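Uncharacterized protein ScGH5_18 (Streptomyces cattleya, PDB 7LR8) probably acts as a family 5 glycoside hydrolase in N-glycan breakdown, and is captured here, as an engineered variant, with the disaccharide Manβ1-4GlcNAc. Local coordinates at residues Ala201-His207 and Pro371-Ala377; Ala359-Asp363 and Val382-Phe386; Arg39-Val45 and Ala83-Leu89; Leu77-Asp82 and Leu139-Asn144; Leu192-Glu197 and Gly218-His224. The protein carries 1 engineered substitution. One frame throughout, in Å; residues are numbered along the deposited sequence.

Followed from the N terminus, the five contacts form two crossed groups along an (α/β)8 barrel chain and its C-terminal extension. Interaction 3 joins helix 35-46 to the end of helix 71-86. Interaction 4 crosses it, tying the same helix to the loop before strand 145-152; Asn-144 meets Leu-89 where the two touch. Interaction 5 closes the short helical connection between strands 194-196 and 221-225 at the seam of the barrel. Interaction 1 opens inside that connection, so crossing interaction 5, and spans over 160 residues, bringing the turn after helix 200-203 to the C-terminal region. Interaction 2 crosses interaction 1, uniting strand 358-362 with helix 381-391, and lies beside it through Val-375 and Val-382.

Interaction 1 (Ala201-His207 and Pro371-Ala377); sequences AWYLDDH and PARSVCA
Asp-205 holds Ser-374 with both carboxylate oxygens: OD2 accepts from Ser-374 OG at 2.8 Å, and OD1 from Ser-374 N at 2.9 Å, each on the syn side but out of the carboxylate plane. Arg-373 NH2 also donates to His-207 O at 2.9 Å, the nitrogen in the carbonyl plane though the bond is bent (139°). The chain of Arg-373 bends at its CG-CD bond (chi3 87°), and its guanidinium slides under the type II turn Leu-204 to His-207, with Leu-204 O over one face. Thus the turn after the short helix 200-203, in the connection between two barrel strands, wraps around an arginine from the segment leading to helix 381-391. Gln-369, Ala-370 and Phe-209 offer further carbonyls to the same group. An alanine here would lose the guanidinium and would probably leave His-207 O without this donor and the turn without its filling. Beyond the polar core, Ala-377 CA sits over the Tyr-203 ring face in a CH-pi contact, 3.7 Å from the centroid.

Interaction 2 (Ala359-Asp363 and Val382-Phe386); sequences ALVVD and VFEAF
Leu-360 carries most of this contact between apolar side chains, its two methyl branches spread over one turn of the helix. CD1 meets Ala-385 CB at 3.8 Å. CD2 lies against the helix backbone, 3.4 Å from Val-382 O, touches Phe-386 CB at 3.8 Å, and comes to the Phe-386 ring at the edge, near the ring plane. A chi1 of 170° sets CG opposite the backbone N, on the helix side, and chi2 (72°) parts the two methyls. Two residues along the strand, Val-362 adds a second, smaller touch: its CG2 lies 3.9 Å from Val-382 CG1, the two valines crossing at about a right angle. Val-382 CG1 therefore serves both strand side chains, since Leu-360 CD2 is 4.0 Å from it. No hydrogen bond joins the segments; Val-382 O keeps its ordinary helical bond to Phe-386 N, and the methyl beside it makes only van der Waals contact. Behind these contacts stands the backbone geometry: strand and helix run almost antiparallel (172°), with their axes 9.3 Å apart at closest approach. This is the first half of a beta-alpha-beta unit, in which helix 381-391 carries the chain from strand 358-362 to its parallel neighbour 397-400. Pro-421 of helix 421-425 also packs on Leu-360, Val-382 and Ala-385, and Tyr-248 of helix 240-253 meets Val-382 and the Phe-386 ring from the barrel.

Interaction 3 (Arg39-Val45 and Ala83-Leu89); sequences RADLDSV and AAGERGL. With SO4 (sulfate ion), chain I.
Arg-87 and Asp-43 both set CG opposite their carbonyl carbons (chi1 -70° and -79°), and a bend at chi2 then carries the arginine back over its own helix end to the carboxylate. Arg-87 NE gives Asp-43 OD1 a salt bridge of 2.7 Å; the oxygen lies close to the guanidinium plane, but the nitrogen approaches from above the carboxylate. NH1 is spent on the arginine's own segment, binding Ala-83 O at 2.8 Å and Glu-86 OE1 at 3.0 Å, while a water links NH2 to Asp-43 OD2. These bonds fix the rotation of the guanidinium beside the Schellman motif that ends helix 71-86: Leu-89 N returns to Ala-84 O and Gly-88 N, at positive phi, to Gly-85 O, next to helix 35-46 of the barrel's outer layer. Arg-39 crosses above, its CG 3.5 Å from Arg-87 NH2 over one face of the guanidinium. Its extended chain runs on to a sulfate, probably from the crystallisation liquor, which NH2 binds through O4 at 2.6 Å; Asp-36 pairs with NH1. Deeper in, Leu-42 CB rests on Arg-87 CD at 3.6 Å, and its CD1 reaches Ala-84 CB at 4.0 Å.

Interaction 4 (Leu77-Asp82 and Leu139-Asn144); sequences LAALTD and LADRPN
The type I turn Leu-139 to Arg-142 folds against helix 71-86, bringing the CA of Leu-139 to 6.3 Å from that of Ala-78. At the outer end, Arg-142 grips Asp-82 side-on: NE meets OD1 at 2.7 Å and NH2 meets OD2 at 2.8 Å, both bonds nearly straight and in the guanidinium plane. The carboxylate is turned 24° from that plane, and its oxygens are met on the syn side, a little out of their plane. A bend at chi2 (70°) folds the arginine chain back, so that its flat group lies over Ala-78, whose CB covers one face at 3.8 Å from NH2. Between salt bridge and core, Thr-81 places OG1 on its own helix, bonding Leu-77 O, and thereby presents CG2 to the Arg-142 chain and the Asn-144 amide. Asn-144 ND2 donates to Thr-81 O at 3.0 Å and also to Leu-89 O, tying the loop to the helix and to the start of strand 90-94. Leu-139 fills the inner side, CD1 against Leu-77 CD2 at 3.9 Å and CD2 against Ala-78. A leucine in the place of Arg-142 would remove both of these donors and would probably leave Asp-82 without its mate, its charge beside an apolar chain. With a paired charge at the rim and an amide whose two N-H groups are both used, directional bonds fix how the loop leading into strand 145-152 sits on helix 71-86.

Interaction 5 (Leu192-Glu197 and Gly218-His224); sequences LHLHAE and GAVTAVH
Ala-219 N donates to His-193 O at 2.9 Å, the one direct hydrogen bond between the segments. Past it the backbones separate and water takes over: one molecule bridges Glu-197 N and Ala-222 O, another Glu-197 O and His-224 N, a third His-195 O and Ala-222 N, and a fourth His-195 N and Val-220 O. Side chains meet beside the waters. Ala-196 CB lies 3.7 Å from Ala-222 CB and 3.6 Å from His-224 NE2, while Leu-194, its CG placed between backbone N and carbonyl carbon (chi1 63°), brings CD1 to 3.7 Å from Ala-222 CB. Leu-192 CD1 touches Ala-219 CB at 3.6 Å. His-195 ND1 binds Glu-197 OE1 at 2.6 Å within its segment. His-224 NE2 is held by Gln-267, and the His-224 side chain lies about 5 Å from both sugars of the bound disaccharide. The strands run almost parallel at the water-lined seam where an (α/β)8 barrel closes, strand 194-196 hydrogen-bonded to 145-152 and strand 221-225 to 264-269.

Interaction 1 (Ala201-His207 and Pro371-Ala377)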
# COMPACT_ATOMS: atom_id res chain seq x y z
N ALA B 201 -6.85 22.88 7.54
CA ALA B 201 -7.30 23.88 6.57
C ALA B 201 -7.76 25.17 7.25
O ALA B 201 -7.70 26.24 6.64
CB ALA B 201 -8.43 23.31 5.71
N TRP B 202 -8.22 25.09 8.51
CA TRP B 202 -8.63 26.28 9.25
C TRP B 202 -7.60 26.74 10.28
O TRP B 202 -7.63 27.91 10.66
CB TRP B 202 -9.96 26.02 9.98
CG TRP B 202 -10.95 25.29 9.13
CD1 TRP B 202 -11.15 23.94 9.07
CD2 TRP B 202 -11.85 25.87 8.19
NE1 TRP B 202 -12.13 23.65 8.16
CE2 TRP B 202 -12.58 24.82 7.60
CE3 TRP B 202 -12.12 27.18 7.79
CZ2 TRP B 202 -13.55 25.03 6.64
CZ3 TRP B 202 -13.09 27.39 6.83
CH2 TRP B 202 -13.80 26.32 6.27
N TYR B 203 -6.70 25.87 10.71
CA TYR B 203 -5.92 26.11 11.92
C TYR B 203 -4.41 26.25 11.70
O TYR B 203 -3.74 26.83 12.56
CB TYR B 203 -6.14 24.97 12.92
CG TYR B 203 -7.49 24.92 13.60
CD1 TYR B 203 -8.44 25.93 13.43
CD2 TYR B 203 -7.80 23.87 14.45
CE1 TYR B 203 -9.68 25.87 14.09
CE2 TYR B 203 -9.02 23.81 15.10
CZ TYR B 203 -9.95 24.80 14.92
OH TYR B 203 -11.16 24.72 15.60
N LEU B 204 -3.87 25.75 10.59
CA LEU B 204 -2.42 25.63 10.39
C LEU B 204 -1.94 26.70 9.41
O LEU B 204 -2.27 26.65 8.22
CB LEU B 204 -2.06 24.24 9.85
CG LEU B 204 -1.47 23.16 10.74
CD1 LEU B 204 -0.70 22.17 9.88
CD2 LEU B 204 -0.57 23.76 11.81
N ASP B 205 -1.12 27.62 9.90
CA ASP B 205 -0.48 28.58 9.01
C ASP B 205 0.33 27.84 7.96
O ASP B 205 0.95 26.81 8.24
CB ASP B 205 0.42 29.54 9.78
CG ASP B 205 -0.33 30.35 10.83
OD1 ASP B 205 -1.55 30.57 10.68
OD2 ASP B 205 0.31 30.76 11.81
N ASP B 206 0.31 28.35 6.73
CA ASP B 206 1.08 27.83 5.60
C ASP B 206 0.60 26.47 5.10
O ASP B 206 1.21 25.91 4.19
CB ASP B 206 2.58 27.74 5.92
CG ASP B 206 3.14 29.07 6.39
OD1 ASP B 206 2.79 30.11 5.79
OD2 ASP B 206 3.94 29.07 7.35
N HIS B 207 -0.48 25.92 5.65
CA HIS B 207 -1.06 24.69 5.10
C HIS B 207 -1.64 24.97 3.71
O HIS B 207 -2.32 25.99 3.52
CB HIS B 207 -2.13 24.15 6.05
CG HIS B 207 -2.69 22.82 5.65
ND1 HIS B 207 -1.95 21.66 5.71
CD2 HIS B 207 -3.92 22.46 5.22
CE1 HIS B 207 -2.70 20.64 5.32
NE2 HIS B 207 -3.90 21.11 5.01
N PRO B 371 -2.55 33.27 5.75
CA PRO B 371 -1.24 33.01 6.40
C PRO B 371 -1.24 33.14 7.92
O PRO B 371 -0.25 32.76 8.55
CB PRO B 371 -0.33 34.07 5.77
CG PRO B 371 -1.27 35.19 5.44
CD PRO B 371 -2.54 34.53 4.98
N ALA B 372 -2.30 33.68 8.53
CA ALA B 372 -2.34 33.82 9.98
C ALA B 372 -3.58 33.15 10.57
O ALA B 372 -4.13 33.61 11.57
CB ALA B 372 -2.27 35.29 10.39
N ARG B 373 -4.02 32.05 9.96
CA ARG B 373 -5.25 31.40 10.39
C ARG B 373 -5.13 30.75 11.76
O ARG B 373 -6.16 30.39 12.34
CB ARG B 373 -5.68 30.36 9.36
CG ARG B 373 -4.80 29.12 9.30
CD ARG B 373 -5.19 28.25 8.11
NE ARG B 373 -4.50 28.64 6.89
CZ ARG B 373 -4.29 27.83 5.86
NH1 ARG B 373 -4.73 26.58 5.91
NH2 ARG B 373 -3.63 28.27 4.80
N SER B 374 -3.91 30.61 12.29
CA SER B 374 -3.76 29.98 13.60
C SER B 374 -4.45 30.76 14.72
O SER B 374 -4.62 30.20 15.81
CB SER B 374 -2.27 29.79 13.93
OG SER B 374 -1.57 31.02 13.89
N VAL B 375 -4.86 32.01 14.48
CA VAL B 375 -5.68 32.70 15.47
C VAL B 375 -7.01 31.99 15.66
O VAL B 375 -7.70 32.21 16.67
CB VAL B 375 -5.89 34.18 15.08
CG1 VAL B 375 -4.56 34.92 15.05
CG2 VAL B 375 -6.64 34.29 13.75
N CYS B 376 -7.39 31.15 14.70
CA CYS B 376 -8.63 30.38 14.78
C CYS B 376 -8.46 29.07 15.52
O CYS B 376 -9.47 28.44 15.85
CB CYS B 376 -9.15 30.10 13.37
SG CYS B 376 -9.55 31.59 12.42
N ALA B 377 -7.22 28.64 15.76
CA ALA B 377 -6.94 27.36 16.39
C ALA B 377 -7.15 27.46 17.89
O ALA B 377 -7.22 28.56 18.45
CB ALA B 377 -5.50 26.95 16.09
O HOH W 1 2.35 32.13 8.34

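Interaction 2 (Ala359-Asp363 and Val382-Phe386)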
# COMPACT_ATOMS: atom_id res chain seq x y z
N ALA B 359 -21.69 38.94 14.79
CA ALA B 359 -20.58 38.32 14.08
C ALA B 359 -19.24 38.73 14.69
O ALA B 359 -19.02 39.91 14.98
CB ALA B 359 -20.60 38.68 12.59
N LEU B 360 -18.38 37.74 14.91
CA LEU B 360 -17.02 37.98 15.38
C LEU B 360 -16.10 38.17 14.18
O LEU B 360 -16.15 37.38 13.23
CB LEU B 360 -16.54 36.81 16.24
CG LEU B 360 -15.06 36.77 16.64
CD1 LEU B 360 -14.78 37.85 17.68
CD2 LEU B 360 -14.69 35.40 17.18
N VAL B 361 -15.25 39.19 14.23
CA VAL B 361 -14.35 39.47 13.11
C VAL B 361 -13.22 38.45 13.09
O VAL B 361 -12.53 38.23 14.10
CB VAL B 361 -13.79 40.89 13.20
CG1 VAL B 361 -12.77 41.13 12.08
CG2 VAL B 361 -14.91 41.91 13.14
N VAL B 362 -13.00 37.83 11.93
CA VAL B 362 -11.92 36.87 11.73
C VAL B 362 -10.89 37.49 10.79
O VAL B 362 -11.19 37.73 9.61
CB VAL B 362 -12.44 35.54 11.18
CG1 VAL B 362 -11.29 34.59 10.90
CG2 VAL B 362 -13.43 34.93 12.16
N ASP B 363 -9.69 37.73 11.31
CA ASP B 363 -8.59 38.32 10.54
C ASP B 363 -7.48 37.28 10.49
O ASP B 363 -6.81 37.04 11.50
CB ASP B 363 -8.11 39.62 11.17
CG ASP B 363 -7.11 40.38 10.30
OD1 ASP B 363 -6.55 39.79 9.35
OD2 ASP B 363 -6.87 41.57 10.59
N VAL B 382 -9.14 34.40 17.97
CA VAL B 382 -10.48 34.24 17.40
C VAL B 382 -11.22 33.10 18.10
O VAL B 382 -12.39 33.25 18.49
CB VAL B 382 -10.39 34.02 15.88
CG1 VAL B 382 -11.67 33.45 15.32
CG2 VAL B 382 -10.05 35.33 15.18
N PHE B 383 -10.54 31.97 18.28
CA PHE B 383 -11.10 30.81 18.97
C PHE B 383 -11.64 31.19 20.34
O PHE B 383 -12.79 30.89 20.68
CB PHE B 383 -10.02 29.73 19.10
CG PHE B 383 -10.52 28.43 19.69
CD1 PHE B 383 -10.75 28.30 21.06
CD2 PHE B 383 -10.72 27.32 18.88
CE1 PHE B 383 -11.20 27.11 21.60
CE2 PHE B 383 -11.15 26.11 19.42
CZ PHE B 383 -11.40 26.01 20.77
N GLU B 384 -10.81 31.85 21.16
CA GLU B 384 -11.21 32.15 22.53
C GLU B 384 -12.29 33.23 22.58
O GLU B 384 -13.19 33.16 23.42
CB GLU B 384 -9.99 32.56 23.36
CG GLU B 384 -8.86 31.55 23.28
CD GLU B 384 -7.97 31.52 24.51
OE1 GLU B 384 -7.81 32.57 25.17
OE2 GLU B 384 -7.43 30.43 24.81
N ALA B 385 -12.22 34.22 21.68
CA ALA B 385 -13.29 35.21 21.64
C ALA B 385 -14.61 34.58 21.23
O ALA B 385 -15.67 34.97 21.75
CB ALA B 385 -12.92 36.36 20.70
N PHE B 386 -14.59 33.63 20.30
CA PHE B 386 -15.82 32.96 19.90
C PHE B 386 -16.42 32.19 21.06
O PHE B 386 -17.64 32.21 21.27
CB PHE B 386 -15.57 32.02 18.71
CG PHE B 386 -16.83 31.38 18.17
CD1 PHE B 386 -17.35 30.22 18.75
CD2 PHE B 386 -17.49 31.92 17.07
CE1 PHE B 386 -18.51 29.63 18.25
CE2 PHE B 386 -18.65 31.34 16.56
CZ PHE B 386 -19.16 30.19 17.15

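Interaction 3 (Arg39-Val45 and Ala83-Leu89)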
# COMPACT_ATOMS: atom_id res chain seq x y z
N ARG B 39 -25.63 -5.56 5.40
CA ARG B 39 -27.05 -5.35 5.67
C ARG B 39 -27.34 -5.31 7.17
O ARG B 39 -28.11 -4.46 7.64
CB ARG B 39 -27.87 -6.45 5.00
CG ARG B 39 -28.03 -6.29 3.49
CD ARG B 39 -28.45 -7.63 2.88
NE ARG B 39 -28.84 -7.52 1.48
CZ ARG B 39 -28.65 -8.48 0.58
NH1 ARG B 39 -28.05 -9.61 0.93
NH2 ARG B 39 -29.04 -8.30 -0.68
N ALA B 40 -26.75 -6.23 7.93
CA ALA B 40 -26.96 -6.24 9.38
C ALA B 40 -26.40 -4.97 10.02
O ALA B 40 -27.01 -4.40 10.93
CB ALA B 40 -26.34 -7.48 9.99
N ASP B 41 -25.22 -4.53 9.55
CA ASP B 41 -24.65 -3.26 9.99
C ASP B 41 -25.62 -2.11 9.74
O ASP B 41 -25.92 -1.32 10.65
CB ASP B 41 -23.34 -2.97 9.26
CG ASP B 41 -22.15 -3.75 9.82
OD1 ASP B 41 -22.28 -4.43 10.86
OD2 ASP B 41 -21.07 -3.65 9.19
N LEU B 42 -26.12 -2.00 8.50
CA LEU B 42 -27.01 -0.90 8.15
C LEU B 42 -28.36 -1.04 8.86
O LEU B 42 -28.97 -0.02 9.20
CB LEU B 42 -27.17 -0.83 6.63
CG LEU B 42 -25.85 -0.56 5.89
CD1 LEU B 42 -26.04 -0.52 4.38
CD2 LEU B 42 -25.19 0.72 6.38
N ASP B 43 -28.81 -2.27 9.12
CA ASP B 43 -30.00 -2.45 9.95
C ASP B 43 -29.85 -1.75 11.29
O ASP B 43 -30.77 -1.07 11.77
CB ASP B 43 -30.28 -3.93 10.18
CG ASP B 43 -30.93 -4.60 9.01
OD1 ASP B 43 -31.41 -3.90 8.09
OD2 ASP B 43 -30.98 -5.84 9.03
N SER B 44 -28.68 -1.91 11.92
CA SER B 44 -28.50 -1.35 13.25
C SER B 44 -28.38 0.17 13.19
O SER B 44 -28.68 0.85 14.18
CB SER B 44 -27.28 -1.97 13.94
OG SER B 44 -26.06 -1.62 13.31
N VAL B 45 -27.95 0.70 12.05
CA VAL B 45 -27.87 2.15 11.86
C VAL B 45 -29.25 2.74 11.64
O VAL B 45 -29.62 3.76 12.25
CB VAL B 45 -26.93 2.46 10.68
CG1 VAL B 45 -27.05 3.91 10.24
CG2 VAL B 45 -25.48 2.10 11.05
N ALA B 83 -28.11 -1.56 -0.62
CA ALA B 83 -28.50 -1.99 0.72
C ALA B 83 -28.82 -0.80 1.60
O ALA B 83 -29.77 -0.84 2.41
CB ALA B 83 -27.38 -2.84 1.34
N ALA B 84 -28.07 0.29 1.44
CA ALA B 84 -28.36 1.50 2.21
C ALA B 84 -29.69 2.11 1.80
O ALA B 84 -30.52 2.43 2.65
CB ALA B 84 -27.22 2.50 2.05
N GLY B 85 -29.92 2.25 0.49
CA GLY B 85 -31.17 2.87 0.04
C GLY B 85 -32.41 2.13 0.50
O GLY B 85 -33.43 2.76 0.85
N GLU B 86 -32.36 0.80 0.51
CA GLU B 86 -33.49 0.00 1.00
C GLU B 86 -33.86 0.38 2.42
O GLU B 86 -35.03 0.31 2.80
CB GLU B 86 -33.16 -1.48 0.96
CG GLU B 86 -33.02 -2.05 -0.39
CD GLU B 86 -32.64 -3.51 -0.34
OE1 GLU B 86 -32.02 -3.94 0.65
OE2 GLU B 86 -32.97 -4.21 -1.31
N ARG B 87 -32.87 0.73 3.22
CA ARG B 87 -33.04 1.06 4.63
C ARG B 87 -33.23 2.55 4.85
O ARG B 87 -33.16 3.02 5.99
CB ARG B 87 -31.85 0.54 5.43
CG ARG B 87 -31.86 -0.99 5.51
CD ARG B 87 -30.49 -1.67 5.58
NE ARG B 87 -30.71 -3.11 5.61
CZ ARG B 87 -30.87 -3.86 4.53
NH1 ARG B 87 -30.78 -3.32 3.33
NH2 ARG B 87 -31.11 -5.16 4.65
N GLY B 88 -33.49 3.31 3.78
CA GLY B 88 -33.73 4.73 3.91
C GLY B 88 -32.48 5.53 4.20
O GLY B 88 -32.57 6.61 4.79
N LEU B 89 -31.31 5.04 3.79
CA LEU B 89 -30.04 5.72 4.01
C LEU B 89 -29.51 6.17 2.65
O LEU B 89 -29.20 5.33 1.79
CB LEU B 89 -29.04 4.81 4.71
CG LEU B 89 -29.54 4.22 6.04
CD1 LEU B 89 -28.62 3.10 6.49
CD2 LEU B 89 -29.63 5.32 7.09
S SO4 I . -29.33 -11.72 -2.17
O1 SO4 I . -28.56 -12.66 -2.98
O2 SO4 I . -30.68 -11.60 -2.71
O3 SO4 I . -29.41 -12.22 -0.79
O4 SO4 I . -28.67 -10.42 -2.18
O HOH W 2 -29.65 -5.32 -0.38
O HOH W 3 -30.91 -7.19 6.95

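Interaction 4 (Leu77-Asp82 and Leu139-Asn144)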
# COMPACT_ATOMS: atom_id res chain seq x y z
N LEU B 77 -19.49 -1.67 -4.31
CA LEU B 77 -19.91 -0.35 -3.83
C LEU B 77 -21.36 -0.06 -4.21
O LEU B 77 -22.11 0.51 -3.40
CB LEU B 77 -18.98 0.72 -4.40
CG LEU B 77 -19.28 2.17 -4.01
CD1 LEU B 77 -19.19 2.37 -2.49
CD2 LEU B 77 -18.34 3.12 -4.74
N ALA B 78 -21.78 -0.46 -5.42
CA ALA B 78 -23.18 -0.29 -5.80
C ALA B 78 -24.09 -1.15 -4.95
O ALA B 78 -25.18 -0.72 -4.56
CB ALA B 78 -23.36 -0.61 -7.30
N ALA B 79 -23.67 -2.39 -4.64
CA ALA B 79 -24.48 -3.26 -3.80
C ALA B 79 -24.62 -2.69 -2.40
O ALA B 79 -25.70 -2.76 -1.80
CB ALA B 79 -23.86 -4.66 -3.75
N LEU B 80 -23.54 -2.11 -1.87
CA LEU B 80 -23.63 -1.42 -0.59
C LEU B 80 -24.59 -0.25 -0.68
O LEU B 80 -25.38 -0.00 0.24
CB LEU B 80 -22.24 -0.96 -0.16
CG LEU B 80 -22.04 -0.41 1.25
CD1 LEU B 80 -20.54 -0.48 1.56
CD2 LEU B 80 -22.53 1.02 1.39
N THR B 81 -24.53 0.51 -1.78
CA THR B 81 -25.39 1.67 -1.92
C THR B 81 -26.85 1.25 -2.00
O THR B 81 -27.74 1.91 -1.43
CB THR B 81 -24.95 2.47 -3.15
OG1 THR B 81 -23.60 2.90 -2.97
CG2 THR B 81 -25.84 3.69 -3.34
N ASP B 82 -27.13 0.12 -2.66
CA ASP B 82 -28.50 -0.37 -2.73
C ASP B 82 -28.97 -0.86 -1.36
O ASP B 82 -30.12 -0.61 -0.98
CB ASP B 82 -28.60 -1.50 -3.75
CG ASP B 82 -28.51 -1.00 -5.18
OD1 ASP B 82 -28.73 0.21 -5.41
OD2 ASP B 82 -28.22 -1.83 -6.07
N LEU B 139 -22.82 4.99 -9.86
CA LEU B 139 -23.83 5.18 -8.84
C LEU B 139 -24.89 6.19 -9.24
O LEU B 139 -25.87 6.37 -8.51
CB LEU B 139 -23.15 5.62 -7.53
CG LEU B 139 -22.17 4.61 -6.92
CD1 LEU B 139 -21.59 5.15 -5.65
CD2 LEU B 139 -22.84 3.25 -6.68
N ALA B 140 -24.77 6.78 -10.44
CA ALA B 140 -25.65 7.89 -10.82
C ALA B 140 -27.11 7.47 -10.95
O ALA B 140 -28.00 8.29 -10.72
CB ALA B 140 -25.16 8.51 -12.13
N ASP B 141 -27.37 6.21 -11.30
CA ASP B 141 -28.74 5.73 -11.45
C ASP B 141 -29.39 5.35 -10.12
O ASP B 141 -30.55 4.93 -10.12
CB ASP B 141 -28.81 4.53 -12.42
CG ASP B 141 -28.03 3.30 -11.95
OD1 ASP B 141 -27.19 3.42 -11.03
OD2 ASP B 141 -28.24 2.21 -12.53
N ARG B 142 -28.68 5.53 -9.00
CA ARG B 142 -29.23 5.22 -7.68
C ARG B 142 -29.87 6.47 -7.09
O ARG B 142 -29.15 7.45 -6.83
CB ARG B 142 -28.13 4.73 -6.74
CG ARG B 142 -28.06 3.23 -6.57
CD ARG B 142 -27.58 2.57 -7.82
NE ARG B 142 -27.54 1.11 -7.71
CZ ARG B 142 -26.94 0.32 -8.59
NH1 ARG B 142 -26.35 0.83 -9.67
NH2 ARG B 142 -26.93 -0.99 -8.40
N PRO B 143 -31.18 6.48 -6.85
CA PRO B 143 -31.80 7.70 -6.30
C PRO B 143 -31.27 8.09 -4.93
O PRO B 143 -31.36 9.27 -4.56
CB PRO B 143 -33.29 7.34 -6.25
CG PRO B 143 -33.35 5.85 -6.33
CD PRO B 143 -32.17 5.43 -7.14
N ASN B 144 -30.70 7.15 -4.18
CA ASN B 144 -30.19 7.47 -2.85
C ASN B 144 -28.72 7.86 -2.86
O ASN B 144 -28.15 8.11 -1.79
CB ASN B 144 -30.41 6.30 -1.90
CG ASN B 144 -29.50 5.14 -2.20
OD1 ASN B 144 -29.40 4.69 -3.35
ND2 ASN B 144 -28.79 4.66 -1.19

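Interaction 5 (Leu192-Glu197 and Gly218-His224)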
# COMPACT_ATOMS: atom_id res chain seq x y z
N LEU B 192 -24.38 15.98 -5.42
CA LEU B 192 -23.75 16.82 -4.39
C LEU B 192 -22.28 16.43 -4.28
O LEU B 192 -21.93 15.48 -3.58
CB LEU B 192 -24.47 16.64 -3.06
CG LEU B 192 -24.02 17.52 -1.89
CD1 LEU B 192 -24.52 18.93 -2.11
CD2 LEU B 192 -24.50 16.98 -0.54
N HIS B 193 -21.41 17.17 -4.97
CA HIS B 193 -19.99 16.85 -5.01
C HIS B 193 -19.21 17.92 -4.26
O HIS B 193 -19.37 19.12 -4.52
CB HIS B 193 -19.48 16.73 -6.45
CG HIS B 193 -20.27 15.77 -7.28
ND1 HIS B 193 -20.49 14.46 -6.88
CD2 HIS B 193 -20.91 15.92 -8.46
CE1 HIS B 193 -21.23 13.85 -7.80
NE2 HIS B 193 -21.50 14.71 -8.76
N LEU B 194 -18.36 17.47 -3.34
CA LEU B 194 -17.64 18.35 -2.44
C LEU B 194 -16.27 17.75 -2.14
O LEU B 194 -15.95 16.63 -2.56
CB LEU B 194 -18.42 18.55 -1.13
CG LEU B 194 -18.60 17.25 -0.33
CD1 LEU B 194 -18.42 17.50 1.16
CD2 LEU B 194 -19.97 16.61 -0.58
N HIS B 195 -15.48 18.48 -1.37
CA HIS B 195 -14.24 17.96 -0.81
C HIS B 195 -14.27 18.25 0.68
O HIS B 195 -15.03 19.10 1.15
CB HIS B 195 -13.01 18.59 -1.50
CG HIS B 195 -12.80 20.03 -1.17
ND1 HIS B 195 -11.85 20.45 -0.26
CD2 HIS B 195 -13.41 21.15 -1.62
CE1 HIS B 195 -11.89 21.76 -0.16
NE2 HIS B 195 -12.82 22.22 -0.98
N ALA B 196 -13.45 17.52 1.44
CA ALA B 196 -13.55 17.51 2.90
C ALA B 196 -12.15 17.47 3.48
O ALA B 196 -11.48 16.43 3.40
CB ALA B 196 -14.37 16.32 3.39
N GLU B 197 -11.72 18.57 4.06
CA GLU B 197 -10.35 18.70 4.57
C GLU B 197 -10.35 18.75 6.09
O GLU B 197 -11.25 19.34 6.70
CB GLU B 197 -9.68 19.94 3.99
CG GLU B 197 -9.86 20.12 2.46
CD GLU B 197 -9.49 18.88 1.65
OE1 GLU B 197 -10.05 18.69 0.54
OE2 GLU B 197 -8.64 18.09 2.10
N GLY B 218 -16.51 23.17 -4.51
CA GLY B 218 -17.44 22.12 -4.15
C GLY B 218 -18.76 22.68 -3.63
O GLY B 218 -18.91 23.87 -3.36
N ALA B 219 -19.74 21.78 -3.48
CA ALA B 219 -21.14 22.20 -3.34
C ALA B 219 -21.47 22.74 -1.95
O ALA B 219 -22.33 23.62 -1.82
CB ALA B 219 -22.06 21.02 -3.66
N VAL B 220 -20.86 22.19 -0.90
CA VAL B 220 -21.11 22.60 0.48
C VAL B 220 -19.76 22.57 1.19
O VAL B 220 -18.81 21.94 0.72
CB VAL B 220 -22.14 21.69 1.20
CG1 VAL B 220 -23.47 21.65 0.45
CG2 VAL B 220 -21.59 20.28 1.38
N THR B 221 -19.67 23.27 2.32
CA THR B 221 -18.45 23.23 3.12
C THR B 221 -18.52 22.05 4.08
O THR B 221 -19.50 21.92 4.82
CB THR B 221 -18.26 24.52 3.91
OG1 THR B 221 -18.32 25.64 3.03
CG2 THR B 221 -16.91 24.51 4.62
N ALA B 222 -17.49 21.21 4.08
CA ALA B 222 -17.43 20.09 5.01
C ALA B 222 -16.45 20.42 6.12
O ALA B 222 -15.33 20.86 5.85
CB ALA B 222 -17.03 18.80 4.29
N VAL B 223 -16.87 20.22 7.36
CA VAL B 223 -15.98 20.36 8.51
C VAL B 223 -15.98 19.06 9.30
O VAL B 223 -17.00 18.35 9.38
CB VAL B 223 -16.36 21.54 9.42
CG1 VAL B 223 -16.16 22.87 8.69
CG2 VAL B 223 -17.80 21.41 9.90
N HIS B 224 -14.82 18.73 9.87
CA HIS B 224 -14.62 17.54 10.69
C HIS B 224 -14.15 18.01 12.07
O HIS B 224 -13.06 18.57 12.18
CB HIS B 224 -13.57 16.62 10.07
CG HIS B 224 -13.92 16.11 8.70
ND1 HIS B 224 -12.96 15.63 7.84
CD2 HIS B 224 -15.10 16.00 8.05
CE1 HIS B 224 -13.54 15.23 6.71
NE2 HIS B 224 -14.84 15.46 6.82
O HOH W 4 -15.33 21.75 2.02
O HOH W 5 -16.60 21.27 -0.80
O HOH W 6 -13.33 21.08 3.77
O HOH W 7 -12.35 20.08 9.23